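Local coordinates for protein superoxide dismutase (Clostridium difficile, PDB 3TJT) that probably converts superoxide radicals to hydrogen peroxide and dioxygen at an iron(III) centre, as a member of the iron/manganese superoxide dismutase family, at residues A[103-114]-A[194-202]; A[164-172]-A[181-192]. One frame throughout, in Å; residues are numbered along the deposited sequence.

Interaction 1: residues A[103-114]-A[194-202]; sequences LKEAIDRDFGSF and WNGALENYK
L103, on helix 103-111, fits as a knob into a hole formed by W194, A197, L198 and Y201 of helix 194-202, where the two helices cross at 80°. Its CB meets CD1 of L198 at 3.8 Å. With CG anti to the backbone N (chi1 178°), the two methyls are spread over the other helix: CD1 lies above one face of the Y201 ring, displaced toward its rim, while CD2 presses on CB of A197 at 3.6 Å and reaches the edge of the W194 indole near CE3. One turn on, A106 CB lies 3.5 Å from Y201 OH, and I107 brings its CD1 to W194 CZ3. F114, past G112, the first residue after the helix, turns its edge at CE1 toward the face of the W194 six-membered ring in an offset edge-to-face pair, the planes 72° apart.

The polar part is confined to one border. R109 grips D110 side-on, NE to OD1 at 2.9 Å and NH2 to OD2, and its NH1 donates to a water that in turn donates to Y201 OH. Water and G142 O satisfy this hydroxyl, while K143 and L144 N hold D110. Away from the metal, the contact joins helix 101-111 to the last helix of the C-terminal domain, with I163, I164 and L144 of the sheet alongside. The helices therefore meet directly through apolar and aromatic packing centred on L103, the most deeply engaged residue.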
loop_
_atom_site.group_PDB
_atom_site.type_symbol
_atom_site.label_atom_id
_atom_site.label_comp_id
_atom_site.label_asym_id
_atom_site.label_seq_id
_atom_site.Cartn_x
_atom_site.Cartn_y
_atom_site.Cartn_z
ATOM N N LEU A 103 13.389 -14.320 -25.674
ATOM C CA LEU A 103 13.277 -13.896 -24.278
ATOM C C LEU A 103 14.192 -14.737 -23.398
ATOM O O LEU A 103 14.890 -14.211 -22.532
ATOM C CB LEU A 103 11.822 -13.954 -23.795
ATOM C CG LEU A 103 11.593 -13.563 -22.327
ATOM C CD1 LEU A 103 12.147 -12.171 -22.042
ATOM C CD2 LEU A 103 10.111 -13.632 -21.994
ATOM N N LYS A 104 14.201 -16.048 -23.630
ATOM C CA LYS A 104 15.102 -16.938 -22.912
ATOM C C LYS A 104 16.551 -16.485 -23.085
ATOM O O LYS A 104 17.323 -16.422 -22.126
ATOM C CB LYS A 104 14.942 -18.378 -23.419
ATOM C CG LYS A 104 15.894 -19.385 -22.779
ATOM C CD LYS A 104 15.692 -20.774 -23.393
ATOM C CE LYS A 104 16.693 -21.787 -22.865
ATOM N NZ LYS A 104 16.438 -22.148 -21.443
ATOM N N GLU A 105 16.921 -16.168 -24.321
ATOM C CA GLU A 105 18.287 -15.746 -24.601
ATOM C C GLU A 105 18.621 -14.404 -23.956
ATOM O O GLU A 105 19.718 -14.219 -23.420
ATOM C CB GLU A 105 18.520 -15.689 -26.109
ATOM C CG GLU A 105 18.411 -17.057 -26.765
ATOM C CD GLU A 105 18.438 -16.990 -28.281
ATOM O OE1 GLU A 105 18.895 -15.960 -28.826
ATOM O OE2 GLU A 105 18.001 -17.971 -28.923
ATOM N N ALA A 106 17.669 -13.479 -24.010
ATOM C CA ALA A 106 17.870 -12.144 -23.459
ATOM C C ALA A 106 18.050 -12.200 -21.947
ATOM O O ALA A 106 18.855 -11.464 -21.379
ATOM C CB ALA A 106 16.710 -11.235 -23.832
ATOM N N ILE A 107 17.301 -13.078 -21.291
ATOM C CA ILE A 107 17.445 -13.235 -19.853
ATOM C C ILE A 107 18.853 -13.706 -19.483
ATOM O O ILE A 107 19.483 -13.165 -18.568
ATOM C CB ILE A 107 16.359 -14.182 -19.276
ATOM C CG1 ILE A 107 14.994 -13.477 -19.315
ATOM C CG2 ILE A 107 16.735 -14.622 -17.871
ATOM C CD1 ILE A 107 13.803 -14.369 -18.942
ATOM N N ASP A 108 19.361 -14.702 -20.204
ATOM C CA ASP A 108 20.719 -15.168 -19.966
ATOM C C ASP A 108 21.724 -14.056 -20.255
ATOM O O ASP A 108 22.674 -13.864 -19.502
ATOM C CB ASP A 108 21.034 -16.398 -20.823
ATOM C CG ASP A 108 20.395 -17.661 -20.283
ATOM O OD1 ASP A 108 19.832 -17.620 -19.166
ATOM O OD2 ASP A 108 20.466 -18.702 -20.974
ATOM N N ARG A 109 21.501 -13.323 -21.342
ATOM C CA ARG A 109 22.397 -12.235 -21.730
ATOM C C ARG A 109 22.460 -11.146 -20.658
ATOM O O ARG A 109 23.538 -10.696 -20.270
ATOM C CB ARG A 109 21.938 -11.627 -23.054
ATOM C CG ARG A 109 22.866 -10.551 -23.621
ATOM C CD ARG A 109 22.200 -9.840 -24.786
ATOM N NE ARG A 109 21.032 -9.082 -24.340
ATOM C CZ ARG A 109 19.964 -8.841 -25.091
ATOM N NH1 ARG A 109 19.913 -9.300 -26.335
ATOM N NH2 ARG A 109 18.945 -8.144 -24.597
ATOM N N ASP A 110 21.297 -10.732 -20.168
ATOM C CA ASP A 110 21.227 -9.551 -19.313
ATOM C C ASP A 110 21.333 -9.826 -17.817
ATOM O O ASP A 110 21.666 -8.926 -17.046
ATOM C CB ASP A 110 19.967 -8.749 -19.641
ATOM C CG ASP A 110 19.974 -8.237 -21.064
ATOM O OD1 ASP A 110 21.081 -8.150 -21.647
ATOM O OD2 ASP A 110 18.895 -7.928 -21.608
ATOM N N PHE A 111 21.060 -11.061 -17.401
ATOM C CA PHE A 111 21.142 -11.411 -15.985
ATOM C C PHE A 111 22.159 -12.514 -15.695
ATOM O O PHE A 111 22.444 -12.810 -14.534
ATOM C CB PHE A 111 19.764 -11.809 -15.439
ATOM C CG PHE A 111 18.733 -10.722 -15.553
ATOM C CD1 PHE A 111 18.632 -9.740 -14.578
ATOM C CD2 PHE A 111 17.879 -10.672 -16.641
ATOM C CE1 PHE A 111 17.692 -8.731 -14.685
ATOM C CE2 PHE A 111 16.931 -9.664 -16.757
ATOM C CZ PHE A 111 16.839 -8.694 -15.776
ATOM N N GLY A 112 22.704 -13.117 -16.748
ATOM C CA GLY A 112 23.669 -14.193 -16.580
ATOM C C GLY A 112 23.033 -15.571 -16.651
ATOM O O GLY A 112 23.552 -16.481 -17.308
ATOM N N SER A 113 21.906 -15.732 -15.967
ATOM C CA SER A 113 21.167 -16.990 -15.995
ATOM C C SER A 113 19.744 -16.749 -15.527
ATOM O O SER A 113 19.443 -15.693 -14.960
ATOM C CB SER A 113 21.824 -18.024 -15.083
ATOM O OG SER A 113 21.638 -17.679 -13.723
ATOM N N PHE A 114 18.869 -17.725 -15.749
ATOM C CA PHE A 114 17.491 -17.590 -15.291
ATOM C C PHE A 114 17.446 -17.511 -13.768
ATOM O O PHE A 114 16.666 -16.745 -13.197
ATOM C CB PHE A 114 16.618 -18.748 -15.783
ATOM C CG PHE A 114 15.181 -18.638 -15.354
ATOM C CD1 PHE A 114 14.302 -17.827 -16.044
ATOM C CD2 PHE A 114 14.718 -19.328 -14.244
ATOM C CE1 PHE A 114 12.979 -17.714 -15.647
ATOM C CE2 PHE A 114 13.394 -19.216 -13.834
ATOM C CZ PHE A 114 12.524 -18.410 -14.543
ATOM N N TRP A 194 5.040 -17.698 -19.453
ATOM C CA TRP A 194 6.249 -17.360 -20.201
ATOM C C TRP A 194 5.991 -17.193 -21.694
ATOM O O TRP A 194 6.718 -16.461 -22.368
ATOM C CB TRP A 194 7.378 -18.364 -19.921
ATOM C CG TRP A 194 7.942 -18.151 -18.557
ATOM C CD1 TRP A 194 7.776 -18.945 -17.458
ATOM C CD2 TRP A 194 8.712 -17.020 -18.126
ATOM N NE1 TRP A 194 8.413 -18.384 -16.369
ATOM C CE2 TRP A 194 9.000 -17.207 -16.757
ATOM C CE3 TRP A 194 9.197 -15.876 -18.771
ATOM C CZ2 TRP A 194 9.746 -16.284 -16.015
ATOM C CZ3 TRP A 194 9.943 -14.964 -18.038
ATOM C CH2 TRP A 194 10.211 -15.174 -16.673
ATOM N N ASN A 195 4.964 -17.857 -22.215
ATOM C CA ASN A 195 4.595 -17.649 -23.617
ATOM C C ASN A 195 4.034 -16.248 -23.839
ATOM O O ASN A 195 4.339 -15.597 -24.842
ATOM C CB ASN A 195 3.605 -18.712 -24.092
ATOM C CG ASN A 195 4.170 -20.120 -23.968
ATOM O OD1 ASN A 195 5.384 -20.313 -23.988
ATOM N ND2 ASN A 195 3.290 -21.106 -23.823
ATOM N N GLY A 196 3.230 -15.782 -22.890
ATOM C CA GLY A 196 2.722 -14.419 -22.934
ATOM C C GLY A 196 3.864 -13.426 -22.783
ATOM O O GLY A 196 3.908 -12.403 -23.478
ATOM N N ALA A 197 4.795 -13.729 -21.883
ATOM C CA ALA A 197 5.971 -12.889 -21.692
ATOM C C ALA A 197 6.768 -12.779 -22.994
ATOM O O ALA A 197 7.230 -11.695 -23.364
ATOM C CB ALA A 197 6.846 -13.430 -20.580
ATOM N N LEU A 198 6.928 -13.903 -23.686
ATOM C CA LEU A 198 7.635 -13.907 -24.967
ATOM C C LEU A 198 6.934 -13.004 -25.979
ATOM O O LEU A 198 7.586 -12.255 -26.712
ATOM C CB LEU A 198 7.742 -15.336 -25.519
ATOM C CG LEU A 198 8.386 -15.476 -26.907
ATOM C CD1 LEU A 198 9.809 -14.963 -26.898
ATOM C CD2 LEU A 198 8.354 -16.930 -27.346
ATOM N N GLU A 199 5.607 -13.063 -26.021
ATOM C CA GLU A 199 4.855 -12.213 -26.934
ATOM C C GLU A 199 5.029 -10.741 -26.575
ATOM O O GLU A 199 5.158 -9.892 -27.453
ATOM C CB GLU A 199 3.375 -12.592 -26.978
ATOM C CG GLU A 199 3.112 -13.934 -27.664
ATOM C CD GLU A 199 3.838 -14.073 -29.006
ATOM O OE1 GLU A 199 3.514 -13.317 -29.952
ATOM O OE2 GLU A 199 4.729 -14.950 -29.120
ATOM N N ASN A 200 5.036 -10.443 -25.280
ATOM C CA ASN A 200 5.318 -9.087 -24.833
ATOM C C ASN A 200 6.682 -8.600 -25.315
ATOM O O ASN A 200 6.837 -7.443 -25.715
ATOM C CB ASN A 200 5.250 -8.999 -23.301
ATOM C CG ASN A 200 3.835 -9.155 -22.771
ATOM O OD1 ASN A 200 2.864 -9.013 -23.510
ATOM N ND2 ASN A 200 3.715 -9.440 -21.475
ATOM N N TYR A 201 7.672 -9.480 -25.270
ATOM C CA TYR A 201 9.024 -9.122 -25.674
ATOM C C TYR A 201 9.110 -8.969 -27.189
ATOM O O TYR A 201 9.780 -8.066 -27.690
ATOM C CB TYR A 201 10.024 -10.169 -25.184
ATOM C CG TYR A 201 11.471 -9.777 -25.358
ATOM C CD1 TYR A 201 12.008 -8.710 -24.654
ATOM C CD2 TYR A 201 12.303 -10.475 -26.228
ATOM C CE1 TYR A 201 13.327 -8.350 -24.798
ATOM C CE2 TYR A 201 13.631 -10.120 -26.382
ATOM C CZ TYR A 201 14.135 -9.056 -25.669
ATOM O OH TYR A 201 15.451 -8.693 -25.814
ATOM N N LYS A 202 8.424 -9.842 -27.917
ATOM C CA LYS A 202 8.441 -9.779 -29.377
ATOM C C LYS A 202 7.749 -8.538 -29.917
ATOM O O LYS A 202 8.046 -8.096 -31.027
ATOM C CB LYS A 202 7.784 -11.017 -29.984
ATOM C CG LYS A 202 8.619 -12.274 -29.906
ATOM C CD LYS A 202 7.873 -13.411 -30.583
ATOM C CE LYS A 202 8.727 -14.656 -30.686
ATOM N NZ LYS A 202 7.948 -15.785 -31.285
HETATM O O HOH W 1 17.262 -9.584 -27.680
#

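Interaction 2: residues A[164-172]-A[181-192]; sequences IGLDVWEHA and RNEYIDNWFNVV. With FE (Fe (III) ion), chain B.
The guanidinium of R181 has the carbonyl O of V168 over one face, toward its rim, and its CD packs on V168 CG1 at 3.9 Å; its NH1 is held by V128 O and A125 O. A water links NH2 to E170 OE2, weakly at the glutamate end. Next, Y184 OH donates to D167 O at 2.8 Å, in the carbonyl plane, and a second water bridges this hydroxyl to A172 O. The bond therefore holds the backbone of a metal ligand: D167 OD2 binds iron(III) at 1.9 Å, alongside H171 NE2, H30, H85 and a water. Meanwhile D167 OD1 accepts from W169 N in an Asx turn.

L166 CD1 also meets Y184 OH, at 3.3 Å, and its CD2 touches I185 CG1. A chi1 of 179° swings the W188 indole toward the strand, where L166 CD1 makes a CH-pi contact over the five-membered ring, 6° off the normal. I164 CD1 reaches W188 CH2; G165 O, buried without a hydrogen-bond partner, lies 3.2 Å from CZ2. V192 CG2 backs the indole, and its CG1 meets I164 CG2.

Helix 181-188 thus packs along residues 165-167, the end of strand 161-167, an outer strand of the chain's three-stranded antiparallel sheet, with helix 72-90 touching L166 and Y184 and helix 114-127 bordering I185.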
loop_
_atom_site.group_PDB
_atom_site.type_symbol
_atom_site.label_atom_id
_atom_site.label_comp_id
_atom_site.label_asym_id
_atom_site.label_seq_id
_atom_site.Cartn_x
_atom_site.Cartn_y
_atom_site.Cartn_z
ATOM N N ILE A 164 7.172 -9.163 -17.750
ATOM C CA ILE A 164 6.303 -9.724 -16.707
ATOM C C ILE A 164 6.195 -8.712 -15.558
ATOM O O ILE A 164 6.998 -7.785 -15.456
ATOM C CB ILE A 164 6.789 -11.098 -16.163
ATOM C CG1 ILE A 164 8.002 -10.944 -15.240
ATOM C CG2 ILE A 164 7.048 -12.094 -17.316
ATOM C CD1 ILE A 164 8.425 -12.242 -14.538
ATOM N N GLY A 165 5.200 -8.880 -14.701
ATOM C CA GLY A 165 5.046 -7.977 -13.571
ATOM C C GLY A 165 4.252 -8.653 -12.476
ATOM O O GLY A 165 3.375 -9.459 -12.776
ATOM N N LEU A 166 4.562 -8.320 -11.222
ATOM C CA LEU A 166 3.923 -8.933 -10.053
ATOM C C LEU A 166 3.338 -7.861 -9.142
ATOM O O LEU A 166 4.039 -6.940 -8.703
ATOM C CB LEU A 166 4.941 -9.773 -9.273
ATOM C CG LEU A 166 4.468 -10.395 -7.945
ATOM C CD1 LEU A 166 3.244 -11.290 -8.153
ATOM C CD2 LEU A 166 5.619 -11.157 -7.285
ATOM N N ASP A 167 2.050 -7.999 -8.867
ATOM C CA ASP A 167 1.314 -7.126 -7.957
ATOM C C ASP A 167 1.686 -7.479 -6.520
ATOM O O ASP A 167 1.450 -8.601 -6.079
ATOM C CB ASP A 167 -0.185 -7.345 -8.197
ATOM C CG ASP A 167 -1.068 -6.355 -7.466
ATOM O OD1 ASP A 167 -0.559 -5.554 -6.646
ATOM O OD2 ASP A 167 -2.296 -6.364 -7.718
ATOM N N VAL A 168 2.279 -6.537 -5.785
ATOM C CA VAL A 168 2.559 -6.790 -4.367
ATOM C C VAL A 168 1.794 -5.866 -3.419
ATOM O O VAL A 168 2.187 -5.698 -2.262
ATOM C CB VAL A 168 4.082 -6.813 -4.014
ATOM C CG1 VAL A 168 4.767 -8.017 -4.659
ATOM C CG2 VAL A 168 4.771 -5.513 -4.425
ATOM N N TRP A 169 0.704 -5.282 -3.903
ATOM C CA TRP A 169 -0.285 -4.680 -3.011
ATOM C C TRP A 169 -0.736 -5.799 -2.089
ATOM O O TRP A 169 -0.818 -6.962 -2.506
ATOM C CB TRP A 169 -1.498 -4.179 -3.783
ATOM C CG TRP A 169 -1.317 -2.865 -4.505
ATOM C CD1 TRP A 169 -0.375 -2.567 -5.456
ATOM C CD2 TRP A 169 -2.120 -1.692 -4.351
ATOM N NE1 TRP A 169 -0.546 -1.272 -5.896
ATOM C CE2 TRP A 169 -1.615 -0.717 -5.242
ATOM C CE3 TRP A 169 -3.223 -1.370 -3.553
ATOM C CZ2 TRP A 169 -2.173 0.561 -5.348
ATOM C CZ3 TRP A 169 -3.787 -0.095 -3.664
ATOM C CH2 TRP A 169 -3.258 0.853 -4.555
ATOM N N GLU A 170 -1.054 -5.467 -0.846
ATOM C CA GLU A 170 -1.473 -6.510 0.079
ATOM C C GLU A 170 -2.775 -7.206 -0.339
ATOM O O GLU A 170 -2.964 -8.382 -0.021
ATOM C CB GLU A 170 -1.516 -5.968 1.517
ATOM C CG GLU A 170 -0.106 -5.768 2.069
ATOM C CD GLU A 170 -0.060 -4.998 3.385
ATOM O OE1 GLU A 170 -0.922 -4.118 3.609
ATOM O OE2 GLU A 170 0.852 -5.289 4.180
ATOM N N HIS A 171 -3.655 -6.521 -1.064
ATOM C CA HIS A 171 -4.879 -7.201 -1.505
ATOM C C HIS A 171 -4.574 -8.412 -2.383
ATOM O O HIS A 171 -5.392 -9.326 -2.502
ATOM C CB HIS A 171 -5.914 -6.267 -2.161
ATOM C CG HIS A 171 -5.450 -5.611 -3.430
ATOM N ND1 HIS A 171 -5.380 -4.240 -3.569
ATOM C CD2 HIS A 171 -5.054 -6.131 -4.616
ATOM C CE1 HIS A 171 -4.959 -3.946 -4.791
ATOM N NE2 HIS A 171 -4.748 -5.076 -5.440
ATOM N N ALA A 172 -3.389 -8.437 -2.978
ATOM C CA ALA A 172 -3.067 -9.501 -3.923
ATOM C C ALA A 172 -2.686 -10.801 -3.240
ATOM O O ALA A 172 -2.672 -11.857 -3.881
ATOM C CB ALA A 172 -1.947 -9.069 -4.872
ATOM N N ARG A 181 4.805 -12.214 2.415
ATOM C CA ARG A 181 4.898 -11.867 1.000
ATOM C C ARG A 181 5.926 -12.739 0.274
ATOM O O ARG A 181 5.753 -13.083 -0.900
ATOM C CB ARG A 181 5.219 -10.376 0.814
ATOM C CG ARG A 181 5.088 -9.925 -0.648
ATOM C CD ARG A 181 5.836 -8.605 -0.911
ATOM N NE ARG A 181 5.200 -7.476 -0.242
ATOM C CZ ARG A 181 5.679 -6.233 -0.274
ATOM N NH1 ARG A 181 6.787 -5.963 -0.959
ATOM N NH2 ARG A 181 5.048 -5.260 0.370
ATOM N N ASN A 182 6.994 -13.106 0.976
ATOM C CA ASN A 182 8.016 -13.976 0.397
ATOM C C ASN A 182 7.451 -15.284 -0.171
ATOM O O ASN A 182 7.900 -15.748 -1.215
ATOM C CB ASN A 182 9.134 -14.277 1.404
ATOM C CG ASN A 182 8.686 -15.221 2.505
ATOM O OD1 ASN A 182 7.779 -14.910 3.276
ATOM N ND2 ASN A 182 9.304 -16.394 2.564
ATOM N N GLU A 183 6.475 -15.875 0.515
ATOM C CA GLU A 183 5.885 -17.132 0.059
ATOM C C GLU A 183 5.010 -16.918 -1.165
ATOM O O GLU A 183 4.972 -17.753 -2.068
ATOM C CB GLU A 183 5.069 -17.788 1.176
ATOM C CG GLU A 183 5.924 -18.244 2.350
ATOM C CD GLU A 183 5.102 -18.756 3.522
ATOM O OE1 GLU A 183 3.864 -18.792 3.415
ATOM O OE2 GLU A 183 5.706 -19.116 4.555
ATOM N N TYR A 184 4.298 -15.798 -1.183
ATOM C CA TYR A 184 3.492 -15.411 -2.333
ATOM C C TYR A 184 4.375 -15.238 -3.566
ATOM O O TYR A 184 4.062 -15.743 -4.646
ATOM C CB TYR A 184 2.766 -14.105 -2.022
ATOM C CG TYR A 184 2.153 -13.369 -3.201
ATOM C CD1 TYR A 184 1.127 -13.930 -3.956
ATOM C CD2 TYR A 184 2.572 -12.079 -3.519
ATOM C CE1 TYR A 184 0.541 -13.222 -5.021
ATOM C CE2 TYR A 184 2.009 -11.373 -4.562
ATOM C CZ TYR A 184 0.997 -11.943 -5.313
ATOM O OH TYR A 184 0.444 -11.212 -6.336
ATOM N N ILE A 185 5.479 -14.522 -3.397
ATOM C CA ILE A 185 6.386 -14.258 -4.514
ATOM C C ILE A 185 6.947 -15.561 -5.074
ATOM O O ILE A 185 6.921 -15.800 -6.284
ATOM C CB ILE A 185 7.536 -13.325 -4.093
ATOM C CG1 ILE A 185 6.969 -11.953 -3.707
ATOM C CG2 ILE A 185 8.561 -13.206 -5.216
ATOM C CD1 ILE A 185 7.926 -11.095 -2.878
ATOM N N ASP A 186 7.438 -16.418 -4.192
ATOM C CA ASP A 186 8.000 -17.688 -4.637
ATOM C C ASP A 186 6.962 -18.550 -5.363
ATOM O O ASP A 186 7.246 -19.115 -6.421
ATOM C CB ASP A 186 8.598 -18.460 -3.464
ATOM C CG ASP A 186 9.496 -19.595 -3.921
ATOM O OD1 ASP A 186 10.427 -19.347 -4.724
ATOM O OD2 ASP A 186 9.267 -20.735 -3.480
ATOM N N ASN A 187 5.758 -18.633 -4.812
ATOM C CA ASN A 187 4.707 -19.438 -5.427
ATOM C C ASN A 187 4.241 -18.898 -6.769
ATOM O O ASN A 187 3.813 -19.656 -7.635
ATOM C CB ASN A 187 3.520 -19.593 -4.483
ATOM C CG ASN A 187 3.659 -20.798 -3.582
ATOM O OD1 ASN A 187 4.497 -21.667 -3.825
ATOM N ND2 ASN A 187 2.847 -20.858 -2.539
ATOM N N TRP A 188 4.329 -17.583 -6.940
ATOM C CA TRP A 188 3.822 -16.953 -8.149
ATOM C C TRP A 188 4.557 -17.432 -9.405
ATOM O O TRP A 188 3.980 -17.470 -10.493
ATOM C CB TRP A 188 3.909 -15.434 -8.015
ATOM C CG TRP A 188 3.445 -14.673 -9.210
ATOM C CD1 TRP A 188 2.160 -14.482 -9.616
ATOM C CD2 TRP A 188 4.272 -13.957 -10.139
ATOM N NE1 TRP A 188 2.134 -13.699 -10.747
ATOM C CE2 TRP A 188 3.419 -13.368 -11.089
ATOM C CE3 TRP A 188 5.651 -13.757 -10.251
ATOM C CZ2 TRP A 188 3.895 -12.588 -12.140
ATOM C CZ3 TRP A 188 6.126 -12.984 -11.303
ATOM C CH2 TRP A 188 5.249 -12.414 -12.234
ATOM N N PHE A 189 5.824 -17.780 -9.257
ATOM C CA PHE A 189 6.602 -18.232 -10.405
ATOM C C PHE A 189 6.049 -19.522 -11.024
ATOM O O PHE A 189 6.336 -19.833 -12.177
ATOM C CB PHE A 189 8.090 -18.330 -10.061
ATOM C CG PHE A 189 8.807 -17.016 -10.213
ATOM C CD1 PHE A 189 9.354 -16.654 -11.429
ATOM C CD2 PHE A 189 8.874 -16.120 -9.161
ATOM C CE1 PHE A 189 9.988 -15.431 -11.589
ATOM C CE2 PHE A 189 9.504 -14.898 -9.312
ATOM C CZ PHE A 189 10.060 -14.553 -10.530
ATOM N N ASN A 190 5.229 -20.252 -10.268
ATOM C CA ASN A 190 4.561 -21.429 -10.826
ATOM C C ASN A 190 3.464 -21.088 -11.825
ATOM O O ASN A 190 3.054 -21.940 -12.610
ATOM C CB ASN A 190 3.988 -22.304 -9.709
ATOM C CG ASN A 190 5.064 -22.872 -8.820
ATOM O OD1 ASN A 190 5.251 -22.430 -7.684
ATOM N ND2 ASN A 190 5.801 -23.840 -9.340
ATOM N N VAL A 191 2.976 -19.850 -11.798
ATOM C CA VAL A 191 1.892 -19.470 -12.703
ATOM C C VAL A 191 2.272 -18.411 -13.738
ATOM O O VAL A 191 1.430 -18.005 -14.526
ATOM C CB VAL A 191 0.623 -19.003 -11.963
ATOM C CG1 VAL A 191 0.073 -20.122 -11.072
ATOM C CG2 VAL A 191 0.896 -17.745 -11.150
ATOM N N VAL A 192 3.519 -17.961 -13.736
ATOM C CA VAL A 192 3.941 -17.006 -14.767
ATOM C C VAL A 192 3.732 -17.601 -16.157
ATOM O O VAL A 192 4.122 -18.746 -16.416
ATOM C CB VAL A 192 5.414 -16.600 -14.609
ATOM C CG1 VAL A 192 5.863 -15.744 -15.811
ATOM C CG2 VAL A 192 5.625 -15.842 -13.308
HETATM FE FE FE B . -3.982 -5.496 -7.452
HETATM O O HOH W 2 3.309 -4.573 2.586
HETATM O O HOH W 3 -2.419 -12.150 -6.618
HETATM O O HOH W 4 -2.734 -3.655 -7.267
#

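How the interactions relate
Both contacts are largely buried and belong to the C-terminal domain, but interaction 2 lies nearer the centre of the chain (about 11 Å, against 17 Å for interaction 1, centre to centre). They meet at strand 161-167, where I164 CG2 packs on A197 CB at 3.5 Å and I164 CD1 on W194 CH2; helices 181-188 and 194-202 follow each other in sequence. Interaction 1 is helix on helix, away from the metal, with its polar groups at a partly exposed margin. Interaction 2 sets a helix against a strand and the metal-binding loop, joining apolar packing to a direct hydrogen bond to the backbone of an iron ligand, and its loop reaches the second subunit through E170 and H171.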